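Local coordinates for Lmo0135 protein (Listeria monocytogenes EGD-e, PDB 5ISU), which serves as the substrate-binding protein of an ABC transporter, probably one that takes up peptides, at residues 22-34 with 39-51. Sequence-based numbering, arbitrary orientation.
Sequences IGVTGDPEVINPN and RVTLTIQQAVYAP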
loop_
_atom_site.group_PDB
_atom_site.type_symbol
_atom_site.label_atom_id
_atom_site.label_comp_id
_atom_site.label_asym_id
_atom_site.label_seq_id
_atom_site.Cartn_x
_atom_site.Cartn_y
_atom_site.Cartn_z
ATOM N N ILE A 22 15.505 -14.190 4.338
ATOM C CA ILE A 22 14.572 -13.116 4.684
ATOM C C ILE A 22 13.366 -13.676 5.419
ATOM O O ILE A 22 12.738 -14.627 4.966
ATOM C CB ILE A 22 14.091 -12.389 3.426
ATOM C CG1 ILE A 22 15.276 -12.031 2.528
ATOM C CG2 ILE A 22 13.252 -11.159 3.803
ATOM C CD1 ILE A 22 14.879 -11.273 1.281
ATOM N N GLY A 23 13.036 -13.073 6.549
ATOM C CA GLY A 23 11.921 -13.558 7.370
ATOM C C GLY A 23 10.614 -12.925 6.945
ATOM O O GLY A 23 10.547 -11.711 6.786
ATOM N N VAL A 24 9.608 -13.758 6.686
ATOM C CA VAL A 24 8.259 -13.281 6.363
ATOM C C VAL A 24 7.307 -13.975 7.342
ATOM O O VAL A 24 7.672 -14.983 7.968
ATOM C CB VAL A 24 7.868 -13.528 4.904
ATOM C CG1 VAL A 24 8.789 -12.753 3.991
ATOM C CG2 VAL A 24 7.900 -15.006 4.558
ATOM N N THR A 25 6.091 -13.461 7.459
ATOM C CA THR A 25 5.150 -13.960 8.460
ATOM C C THR A 25 4.180 -15.076 8.052
ATOM O O THR A 25 3.753 -15.846 8.920
ATOM C CB THR A 25 4.329 -12.797 9.047
ATOM O OG1 THR A 25 3.590 -12.155 8.002
ATOM C CG2 THR A 25 5.256 -11.789 9.739
ATOM N N GLY A 26 3.819 -15.157 6.774
ATOM C CA GLY A 26 2.880 -16.185 6.313
ATOM C C GLY A 26 3.249 -16.777 4.974
ATOM O O GLY A 26 4.303 -16.445 4.411
ATOM N N ASP A 27 2.391 -17.669 4.476
ATOM C CA ASP A 27 2.590 -18.308 3.174
ATOM C C ASP A 27 2.158 -17.376 2.073
ATOM O O ASP A 27 1.182 -16.637 2.230
ATOM C CB ASP A 27 1.771 -19.605 3.003
ATOM C CG ASP A 27 2.303 -20.771 3.825
ATOM O OD1 ASP A 27 1.938 -20.891 5.021
ATOM O OD2 ASP A 27 3.015 -21.621 3.233
ATOM N N PRO A 28 2.855 -17.428 0.929
ATOM C CA PRO A 28 2.402 -16.597 -0.160
ATOM C C PRO A 28 1.147 -17.209 -0.786
ATOM O O PRO A 28 0.805 -18.350 -0.487
ATOM C CB PRO A 28 3.565 -16.660 -1.141
ATOM C CG PRO A 28 4.119 -18.033 -0.943
ATOM C CD PRO A 28 3.914 -18.364 0.508
ATOM N N GLU A 29 0.458 -16.430 -1.615
ATOM C CA GLU A 29 -0.716 -16.920 -2.348
ATOM C C GLU A 29 -0.215 -17.162 -3.784
ATOM O O GLU A 29 0.875 -17.695 -3.951
ATOM C CB GLU A 29 -1.888 -15.936 -2.234
ATOM C CG GLU A 29 -2.352 -15.728 -0.792
ATOM C CD GLU A 29 -3.485 -14.717 -0.659
ATOM O OE1 GLU A 29 -4.285 -14.558 -1.610
ATOM O OE2 GLU A 29 -3.593 -14.089 0.419
ATOM N N VAL A 30 -0.956 -16.761 -4.812
ATOM C CA VAL A 30 -0.507 -16.998 -6.181
ATOM C C VAL A 30 0.567 -15.972 -6.603
ATOM O O VAL A 30 0.288 -14.777 -6.700
ATOM C CB VAL A 30 -1.700 -16.950 -7.146
ATOM C CG1 VAL A 30 -1.256 -17.274 -8.564
ATOM C CG2 VAL A 30 -2.780 -17.928 -6.690
ATOM N N ILE A 31 1.786 -16.443 -6.873
ATOM C CA ILE A 31 2.890 -15.554 -7.274
ATOM C C ILE A 31 2.773 -15.202 -8.769
ATOM O O ILE A 31 3.441 -15.789 -9.637
ATOM C CB ILE A 31 4.265 -16.170 -6.946
ATOM C CG1 ILE A 31 4.263 -16.682 -5.490
ATOM C CG2 ILE A 31 5.368 -15.133 -7.169
ATOM C CD1 ILE A 31 5.525 -17.395 -5.064
ATOM N N ASN A 32 1.911 -14.225 -9.039
ATOM C CA ASN A 32 1.607 -13.772 -10.395
ATOM C C ASN A 32 1.115 -12.326 -10.255
ATOM O O ASN A 32 0.112 -12.078 -9.580
ATOM C CB ASN A 32 0.537 -14.689 -11.017
ATOM C CG ASN A 32 0.274 -14.394 -12.494
ATOM O OD1 ASN A 32 0.036 -13.254 -12.893
ATOM N ND2 ASN A 32 0.296 -15.432 -13.303
ATOM N N PRO A 33 1.814 -11.371 -10.890
ATOM C CA PRO A 33 1.471 -9.949 -10.749
ATOM C C PRO A 33 0.081 -9.532 -11.189
ATOM O O PRO A 33 -0.357 -8.437 -10.842
ATOM C CB PRO A 33 2.533 -9.246 -11.590
ATOM C CG PRO A 33 3.010 -10.259 -12.538
ATOM C CD PRO A 33 2.955 -11.560 -11.808
ATOM N N ASN A 34 -0.590 -10.359 -11.978
ATOM C CA ASN A 34 -1.973 -10.055 -12.368
ATOM C C ASN A 34 -2.932 -10.240 -11.176
ATOM O O ASN A 34 -4.047 -9.758 -11.219
ATOM C CB ASN A 34 -2.444 -10.955 -13.537
ATOM C CG ASN A 34 -1.871 -10.545 -14.884
ATOM O OD1 ASN A 34 -0.977 -9.721 -14.973
ATOM N ND2 ASN A 34 -2.407 -11.125 -15.948
ATOM N N ARG A 39 0.797 -8.883 1.427
ATOM C CA ARG A 39 2.177 -8.472 1.730
ATOM C C ARG A 39 3.238 -9.518 1.393
ATOM O O ARG A 39 4.256 -9.184 0.773
ATOM C CB ARG A 39 2.286 -7.994 3.199
ATOM C CG ARG A 39 3.709 -7.840 3.742
ATOM C CD ARG A 39 3.786 -7.082 5.076
ATOM N NE ARG A 39 3.859 -5.615 4.913
ATOM C CZ ARG A 39 2.837 -4.753 4.946
ATOM N NH1 ARG A 39 3.081 -3.456 4.774
ATOM N NH2 ARG A 39 1.579 -5.152 5.149
ATOM N N VAL A 40 2.982 -10.782 1.723
ATOM C CA VAL A 40 3.967 -11.829 1.478
ATOM C C VAL A 40 4.158 -12.117 -0.001
ATOM O O VAL A 40 5.298 -12.198 -0.478
ATOM C CB VAL A 40 3.644 -13.118 2.240
ATOM C CG1 VAL A 40 4.699 -14.184 1.940
ATOM C CG2 VAL A 40 3.584 -12.831 3.730
ATOM N N THR A 41 3.062 -12.231 -0.734
ATOM C CA THR A 41 3.149 -12.530 -2.152
ATOM C C THR A 41 3.841 -11.394 -2.899
ATOM O O THR A 41 4.652 -11.638 -3.802
ATOM C CB THR A 41 1.752 -12.768 -2.788
ATOM O OG1 THR A 41 1.038 -13.753 -2.046
ATOM C CG2 THR A 41 1.875 -13.245 -4.199
ATOM N N LEU A 42 3.508 -10.158 -2.542
ATOM C CA LEU A 42 4.123 -9.004 -3.201
ATOM C C LEU A 42 5.618 -8.933 -2.908
ATOM O O LEU A 42 6.402 -8.534 -3.761
ATOM C CB LEU A 42 3.428 -7.686 -2.786
ATOM C CG LEU A 42 2.065 -7.420 -3.433
ATOM C CD1 LEU A 42 1.322 -6.241 -2.808
ATOM C CD2 LEU A 42 2.220 -7.202 -4.931
ATOM N N THR A 43 5.997 -9.312 -1.691
ATOM C CA THR A 43 7.386 -9.283 -1.274
ATOM C C THR A 43 8.186 -10.266 -2.127
ATOM O O THR A 43 9.269 -9.940 -2.605
ATOM C CB THR A 43 7.508 -9.646 0.227
ATOM O OG1 THR A 43 6.786 -8.698 1.007
ATOM C CG2 THR A 43 8.963 -9.656 0.699
ATOM N N ILE A 44 7.616 -11.448 -2.357
ATOM C CA ILE A 44 8.287 -12.479 -3.156
ATOM C C ILE A 44 8.283 -12.083 -4.635
ATOM O O ILE A 44 9.317 -12.196 -5.328
ATOM C CB ILE A 44 7.697 -13.883 -2.887
ATOM C CG1 ILE A 44 7.949 -14.243 -1.417
ATOM C CG2 ILE A 44 8.325 -14.919 -3.806
ATOM C CD1 ILE A 44 7.375 -15.558 -0.967
ATOM N N GLN A 45 7.161 -11.546 -5.095
ATOM C CA GLN A 45 7.054 -11.086 -6.484
ATOM C C GLN A 45 8.106 -10.034 -6.858
ATOM O O GLN A 45 8.625 -10.036 -7.970
ATOM C CB GLN A 45 5.661 -10.528 -6.719
ATOM C CG GLN A 45 5.520 -9.682 -7.969
ATOM C CD GLN A 45 4.102 -9.178 -8.130
ATOM O OE1 GLN A 45 3.171 -9.965 -8.131
ATOM N NE2 GLN A 45 3.937 -7.870 -8.265
ATOM N N GLN A 46 8.419 -9.143 -5.923
ATOM C CA GLN A 46 9.399 -8.082 -6.169
ATOM C C GLN A 46 10.761 -8.668 -6.533
ATOM O O GLN A 46 11.517 -8.075 -7.289
ATOM C CB GLN A 46 9.551 -7.205 -4.930
ATOM C CG GLN A 46 10.320 -5.922 -5.160
ATOM C CD GLN A 46 9.574 -4.963 -6.054
ATOM O OE1 GLN A 46 8.361 -5.083 -6.239
ATOM N NE2 GLN A 46 10.281 -3.988 -6.583
ATOM N N ALA A 47 11.058 -9.843 -5.996
ATOM C CA ALA A 47 12.325 -10.496 -6.266
ATOM C C ALA A 47 12.296 -11.293 -7.570
ATOM O O ALA A 47 13.299 -11.412 -8.229
ATOM C CB ALA A 47 12.690 -11.410 -5.116
ATOM N N VAL A 48 11.133 -11.791 -7.958
ATOM C CA VAL A 48 11.014 -12.661 -9.127
ATOM C C VAL A 48 10.646 -11.939 -10.411
ATOM O O VAL A 48 11.096 -12.344 -11.483
ATOM C CB VAL A 48 10.011 -13.797 -8.827
ATOM C CG1 VAL A 48 9.811 -14.708 -10.031
ATOM C CG2 VAL A 48 10.502 -14.591 -7.616
ATOM N N TYR A 49 9.843 -10.877 -10.305
ATOM C CA TYR A 49 9.409 -10.101 -11.463
ATOM C C TYR A 49 9.863 -8.646 -11.431
ATOM O O TYR A 49 9.792 -7.993 -10.408
ATOM C CB TYR A 49 7.886 -10.085 -11.530
ATOM C CG TYR A 49 7.225 -11.421 -11.790
ATOM C CD1 TYR A 49 6.966 -12.315 -10.748
ATOM C CD2 TYR A 49 6.806 -11.768 -13.074
ATOM C CE1 TYR A 49 6.327 -13.520 -10.987
ATOM C CE2 TYR A 49 6.177 -12.972 -13.320
ATOM C CZ TYR A 49 5.934 -13.833 -12.275
ATOM O OH TYR A 49 5.320 -15.008 -12.533
ATOM N N ALA A 50 10.275 -8.141 -12.589
ATOM C CA ALA A 50 10.656 -6.759 -12.755
ATOM C C ALA A 50 9.463 -5.963 -13.362
ATOM O O ALA A 50 8.692 -6.511 -14.157
ATOM C CB ALA A 50 11.863 -6.669 -13.662
ATOM N N PRO A 51 9.302 -4.677 -12.973
ATOM C CA PRO A 51 8.248 -3.830 -13.548
ATOM C C PRO A 51 8.754 -3.019 -14.766
ATOM O O PRO A 51 9.943 -3.044 -15.074
ATOM C CB PRO A 51 7.940 -2.884 -12.398
ATOM C CG PRO A 51 9.300 -2.647 -11.792
ATOM C CD PRO A 51 10.016 -3.975 -11.882
#
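Ile44 meets two residues of the 22-34 segment. Its CD1 lies 4.0 Å from CB of Pro28, and its CG2 lies 3.9 Å from CD1 of Ile31. With chi1 at -63°, CG1 is anti to the carbonyl carbon and carries CD1 to the proline, while CG2 is anti to the backbone N and faces Ile31. Val191 of strand 190-195 also packs on Ile44. One turn earlier, Val40 continues this apolar row. Its CG1 touches CB of Pro28 and CG2 of Val24, and it comes within 3.4 Å of O of Gly26.

Just past the C-terminal end of the helix, Pro33 sits on the Tyr49 ring. CD of Pro33 is 3.8 Å from the ring centroid and 11° off its normal, a CH-pi contact over the face. CG2 of Ile31 touches CE1 of the same ring. Gln45 is extended beyond CG, which brings its amide end to Pro33. Its OE1 comes to 3.1 Å from CA of Pro33 and also lies near the proline N, which has no hydrogen to share, so this is contact and not a hydrogen bond.

The polar edge centres on Thr41. N of Glu29 donates to OG1 of Thr41 at 2.8 Å, with a nearly straight N-H...O angle of 172°. This is the hydrogen bond that joins the two segments. OG1 also bonds to OD1 of Asp38, so two partners grip the hydroxyl, the backbone N-H of Glu29 and the carboxylate of Asp38 just before the helix. CG2 of Thr41 rests against O of Val30 at 3.3 Å. Past Ile31, the centre of an inverse gamma turn, OD1 of Asn32 accepts from N of Asn34 in an Asx turn. ND2 of Asn32 bonds to Asn171.

The loop leaving strand 19-24 thus runs over helix 39-48 before the chain enters that helix. This strand-loop-helix unit belongs to the lobe containing the 19-24/180-186 sheet, in a two-lobed periplasmic-binding-protein fold of family 5.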